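Local coordinates for protein possible prolidase (Bifidobacterium longum NCC2705, PDB 2P9B) that probably acts as an amidohydrolase that cleaves carbon-nitrogen bonds, possibly as a prolidase, though its substrate is not established, at residues 121-130 and 153-161. Residues are numbered along the deposited sequence; the frame is centred on the assembly and turned at random.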
ATOM      1  N   ALA A 121      -4.135  -1.349  12.422  1.00 10.63           N
ATOM      2  CA  ALA A 121      -3.215  -0.310  11.966  1.00 10.88           C
ATOM      3  C   ALA A 121      -1.903  -0.478  12.732  1.00 10.98           C
ATOM      4  O   ALA A 121      -0.819  -0.260  12.190  1.00 11.06           O
ATOM      5  CB  ALA A 121      -3.805   1.082  12.226  1.00 11.47           C
ATOM      6  N   THR A 122      -2.003  -0.869  14.000  1.00 10.99           N
ATOM      7  CA  THR A 122      -0.815  -1.069  14.815  1.00 10.94           C
ATOM      8  C   THR A 122      -0.017  -2.277  14.332  1.00 11.00           C
ATOM      9  O   THR A 122       1.214  -2.262  14.343  1.00 12.59           O
ATOM     10  CB  THR A 122      -1.179  -1.242  16.304  1.00 11.39           C
ATOM     11  OG1 THR A 122      -1.800  -0.042  16.778  1.00 14.67           O
ATOM     12  CG2 THR A 122       0.071  -1.515  17.135  1.00 12.67           C
ATOM     13  N   THR A 123      -0.717  -3.322  13.905  1.00 10.90           N
ATOM     14  CA  THR A 123      -0.053  -4.520  13.393  1.00 11.28           C
ATOM     15  C   THR A 123       0.753  -4.147  12.146  1.00 11.08           C
ATOM     16  O   THR A 123       1.907  -4.542  12.003  1.00 12.22           O
ATOM     17  CB  THR A 123      -1.079  -5.609  13.038  1.00 10.33           C
ATOM     18  OG1 THR A 123      -1.705  -6.070  14.240  1.00 13.74           O
ATOM     19  CG2 THR A 123      -0.407  -6.782  12.341  1.00 10.57           C
ATOM     20  N   LEU A 124       0.138  -3.387  11.247  1.00 11.04           N
ATOM     21  CA  LEU A 124       0.819  -2.947  10.033  1.00  9.86           C
ATOM     22  C   LEU A 124       2.069  -2.166  10.418  1.00 10.35           C
ATOM     23  O   LEU A 124       3.156  -2.430   9.901  1.00 11.06           O
ATOM     24  CB  LEU A 124      -0.107  -2.071   9.180  1.00 10.42           C
ATOM     25  CG  LEU A 124      -1.070  -2.831   8.270  1.00 10.34           C
ATOM     26  CD1 LEU A 124      -2.320  -2.001   8.001  1.00 10.54           C
ATOM     27  CD2 LEU A 124      -0.351  -3.185   6.975  1.00 11.76           C
ATOM     28  N   LEU A 125       1.926  -1.216  11.337  1.00 10.57           N
ATOM     29  CA  LEU A 125       3.079  -0.428  11.767  1.00 10.49           C
ATOM     30  C   LEU A 125       4.174  -1.311  12.363  1.00 10.88           C
ATOM     31  O   LEU A 125       5.342  -1.177  12.005  1.00 11.35           O
ATOM     32  CB  LEU A 125       2.658   0.640  12.784  1.00 10.97           C
ATOM     33  CG  LEU A 125       3.790   1.537  13.302  1.00 11.24           C
ATOM     34  CD1 LEU A 125       4.438   2.268  12.131  1.00 14.97           C
ATOM     35  CD2 LEU A 125       3.241   2.542  14.311  1.00 12.89           C
ATOM     36  N   GLU A 126       3.800  -2.227  13.257  1.00 10.96           N
ATOM     37  CA  GLU A 126       4.782  -3.113  13.884  1.00 11.53           C
ATOM     38  C   GLU A 126       5.509  -3.984  12.864  1.00 13.27           C
ATOM     39  O   GLU A 126       6.627  -4.436  13.119  1.00 14.31           O
ATOM     40  CB  GLU A 126       4.110  -4.006  14.937  1.00 13.07           C
ATOM     41  CG  GLU A 126       3.522  -3.222  16.107  1.00 16.15           C
ATOM     42  CD  GLU A 126       2.729  -4.088  17.067  1.00 19.34           C
ATOM     43  OE1 GLU A 126       2.157  -5.103  16.625  1.00 21.51           O
ATOM     44  OE2 GLU A 126       2.663  -3.735  18.261  1.00 21.75           O
ATOM     45  N   SER A 127       4.875  -4.219  11.715  1.00 12.29           N
ATOM     46  CA  SER A 127       5.482  -5.033  10.671  1.00 11.52           C
ATOM     47  C   SER A 127       6.436  -4.179   9.834  1.00 11.59           C
ATOM     48  O   SER A 127       7.094  -4.686   8.926  1.00 12.73           O
ATOM     49  CB  SER A 127       4.406  -5.658   9.770  1.00 11.38           C
ATOM     50  OG  SER A 127       3.860  -4.719   8.854  1.00 14.56           O
ATOM     51  N   GLY A 128       6.498  -2.887  10.146  1.00 10.34           N
ATOM     52  CA  GLY A 128       7.390  -1.988   9.429  1.00 10.31           C
ATOM     53  C   GLY A 128       6.773  -1.081   8.371  1.00 10.40           C
ATOM     54  O   GLY A 128       7.502  -0.418   7.629  1.00 11.20           O
ATOM     55  N   VAL A 129       5.445  -1.037   8.308  1.00  9.09           N
ATOM     56  CA  VAL A 129       4.719  -0.210   7.340  1.00  9.59           C
ATOM     57  C   VAL A 129       4.348   1.129   7.984  1.00  9.92           C
ATOM     58  O   VAL A 129       3.500   1.184   8.873  1.00 10.78           O
ATOM     59  CB  VAL A 129       3.438  -0.921   6.885  1.00  9.25           C
ATOM     60  CG1 VAL A 129       2.759  -0.124   5.790  1.00  9.72           C
ATOM     61  CG2 VAL A 129       3.780  -2.318   6.400  1.00 10.73           C
ATOM     62  N   THR A 130       4.973   2.210   7.520  1.00 10.05           N
ATOM     63  CA  THR A 130       4.746   3.527   8.095  1.00  8.38           C
ATOM     64  C   THR A 130       3.696   4.399   7.413  1.00  8.55           C
ATOM     65  O   THR A 130       3.321   5.444   7.941  1.00  9.55           O
ATOM     66  CB  THR A 130       6.076   4.292   8.192  1.00  8.94           C
ATOM     67  OG1 THR A 130       6.761   4.220   6.937  1.00 11.03           O
ATOM     68  CG2 THR A 130       6.958   3.674   9.266  1.00 11.43           C
ATOM     69  N   GLN A 153      -2.210  11.989  19.154  1.00 26.44           N
ATOM     70  CA  GLN A 153      -2.900  11.367  20.279  1.00 27.53           C
ATOM     71  C   GLN A 153      -2.703   9.856  20.335  1.00 27.08           C
ATOM     72  O   GLN A 153      -2.780   9.254  21.404  1.00 29.20           O
ATOM     73  CB  GLN A 153      -4.397  11.648  20.192  1.00 29.10           C
ATOM     74  CG  GLN A 153      -4.758  13.110  20.093  1.00 34.10           C
ATOM     75  CD  GLN A 153      -6.223  13.301  19.763  1.00 36.79           C
ATOM     76  OE1 GLN A 153      -7.097  12.814  20.479  1.00 38.82           O
ATOM     77  NE2 GLN A 153      -6.498  14.007  18.673  1.00 38.15           N
ATOM     78  N   ILE A 154      -2.470   9.249  19.178  1.00 25.20           N
ATOM     79  CA  ILE A 154      -2.286   7.804  19.089  1.00 24.68           C
ATOM     80  C   ILE A 154      -1.079   7.477  18.215  1.00 22.95           C
ATOM     81  O   ILE A 154      -0.839   8.146  17.209  1.00 21.60           O
ATOM     82  CB  ILE A 154      -3.536   7.130  18.462  1.00 26.05           C
ATOM     83  CG1 ILE A 154      -4.769   7.387  19.332  1.00 28.48           C
ATOM     84  CG2 ILE A 154      -3.298   5.635  18.288  1.00 28.01           C
ATOM     85  CD1 ILE A 154      -4.671   6.831  20.738  1.00 30.53           C
ATOM     86  N   LEU A 155      -0.319   6.457  18.607  1.00 21.04           N
ATOM     87  CA  LEU A 155       0.842   6.034  17.832  1.00 19.57           C
ATOM     88  C   LEU A 155       0.315   5.182  16.691  1.00 17.20           C
ATOM     89  O   LEU A 155      -0.451   4.247  16.912  1.00 18.59           O
ATOM     90  CB  LEU A 155       1.796   5.194  18.690  1.00 20.13           C
ATOM     91  CG  LEU A 155       2.934   4.469  17.951  1.00 20.93           C
ATOM     92  CD1 LEU A 155       3.906   5.481  17.374  1.00 21.26           C
ATOM     93  CD2 LEU A 155       3.661   3.532  18.910  1.00 22.60           C
ATOM     94  N   GLY A 156       0.712   5.507  15.469  1.00 15.52           N
ATOM     95  CA  GLY A 156       0.242   4.731  14.345  1.00 12.31           C
ATOM     96  C   GLY A 156       0.849   5.186  13.039  1.00 11.72           C
ATOM     97  O   GLY A 156       1.581   6.174  12.998  1.00 13.21           O
ATOM     98  N   PRO A 157       0.557   4.475  11.945  1.00 11.89           N
ATOM     99  CA  PRO A 157       1.089   4.825  10.628  1.00 11.41           C
ATOM    100  C   PRO A 157       0.360   6.021  10.031  1.00 11.64           C
ATOM    101  O   PRO A 157      -0.711   6.414  10.502  1.00 11.56           O
ATOM    102  CB  PRO A 157       0.843   3.558   9.822  1.00 11.69           C
ATOM    103  CG  PRO A 157      -0.487   3.087  10.377  1.00 12.62           C
ATOM    104  CD  PRO A 157      -0.279   3.260  11.873  1.00 12.46           C
ATOM    105  N   ARG A 158       0.958   6.600   8.998  1.00 10.36           N
ATOM    106  CA  ARG A 158       0.349   7.714   8.283  1.00 10.17           C
ATOM    107  C   ARG A 158      -0.751   7.026   7.480  1.00 11.63           C
ATOM    108  O   ARG A 158      -0.482   6.049   6.780  1.00 12.52           O
ATOM    109  CB  ARG A 158       1.382   8.353   7.353  1.00 10.62           C
ATOM    110  CG  ARG A 158       0.837   9.450   6.462  1.00 11.04           C
ATOM    111  CD  ARG A 158       1.944  10.067   5.613  1.00 14.26           C
ATOM    112  NE  ARG A 158       2.967  10.731   6.426  1.00 13.83           N
ATOM    113  CZ  ARG A 158       4.106  10.166   6.815  1.00 14.43           C
ATOM    114  NH1 ARG A 158       4.391   8.916   6.469  1.00 12.94           N
ATOM    115  NH2 ARG A 158       4.970  10.858   7.546  1.00 15.14           N
ATOM    116  N   ILE A 159      -1.982   7.522   7.583  1.00 10.56           N
ATOM    117  CA  ILE A 159      -3.103   6.888   6.902  1.00 10.66           C
ATOM    118  C   ILE A 159      -3.877   7.709   5.878  1.00  9.94           C
ATOM    119  O   ILE A 159      -4.238   8.862   6.129  1.00 12.48           O
ATOM    120  CB  ILE A 159      -4.162   6.384   7.937  1.00 10.10           C
ATOM    121  CG1 ILE A 159      -3.530   5.382   8.903  1.00 10.15           C
ATOM    122  CG2 ILE A 159      -5.351   5.749   7.213  1.00 13.22           C
ATOM    123  CD1 ILE A 159      -4.481   4.944  10.024  1.00 12.58           C
ATOM    124  N   LEU A 160      -4.099   7.114   4.708  1.00 10.67           N
ATOM    125  CA  LEU A 160      -4.942   7.733   3.693  1.00 10.08           C
ATOM    126  C   LEU A 160      -6.201   6.885   3.829  1.00 11.68           C
ATOM    127  O   LEU A 160      -6.204   5.710   3.462  1.00 11.69           O
ATOM    128  CB  LEU A 160      -4.361   7.589   2.289  1.00 11.34           C
ATOM    129  CG  LEU A 160      -3.380   8.676   1.855  1.00 12.14           C
ATOM    130  CD1 LEU A 160      -2.053   8.511   2.580  1.00 15.74           C
ATOM    131  CD2 LEU A 160      -3.189   8.585   0.351  1.00 13.96           C
ATOM    132  N   ALA A 161      -7.253   7.476   4.385  1.00 10.65           N
ATOM    133  CA  ALA A 161      -8.516   6.775   4.610  1.00 10.85           C
ATOM    134  C   ALA A 161      -9.507   7.013   3.481  1.00 10.15           C
ATOM    135  O   ALA A 161      -9.757   8.147   3.093  1.00 11.67           O
ATOM    136  CB  ALA A 161      -9.127   7.225   5.941  1.00 10.19           C
TER
HETATM  137  O   HOH W   1      -2.528   2.799  15.133  1.00 25.52           O
HETATM  138  O   HOH W   2      -0.887   2.136  18.480  1.00 29.60           O
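Pro157 wedges its ring between the end of helix 113-126 and the start of strand 129-134. CD meets the helix, 3.6 Å from Ala121 O and 4.0 Å from Leu125 CB. CB sits against two strand carbonyls, 3.6 Å from Thr130 O and 3.7 Å from Val129 O. The Val129 carbonyl is buried and has no polar partner in the model. Leu125 points at the incoming loop. With CG anti to the backbone N (chi1 -180°), its CD2 branch rests on the backbone of Gly156, 3.7 Å from CA, and also touches Leu155 CG. Leu125 also packs on Val423 and Ala425 of strand 422-425. Ala121 CB touches Pro157 CD and, more loosely, Ile159 CD1.

One direct hydrogen bond joins the segments. Arg158 N gives it to Thr130 O at 2.8 Å, nearly straight at 169°, from above the carbonyl plane. The Arg158 side chain stays on this carbonyl. CB packs against Thr130 O, the chain bends at chi3 (-63°), and NH1 returns obliquely near the oxygen without bonding to it. NH1 bonds to Thr131 OG1 and forms a salt bridge with Asp402. At the solvent side two waters bridge Thr122 OG1 and Leu155 O, one weakly held by the threonine. Thr122 OG1 also bonds to Lys118 O.

Gly128 ends the helix in a Schellman motif. Strands 129-134 and 158-160 pair in parallel, linked through helix 141-150, a beta-alpha-beta unit consistent with the TIM-barrel-like amidohydrolase fold.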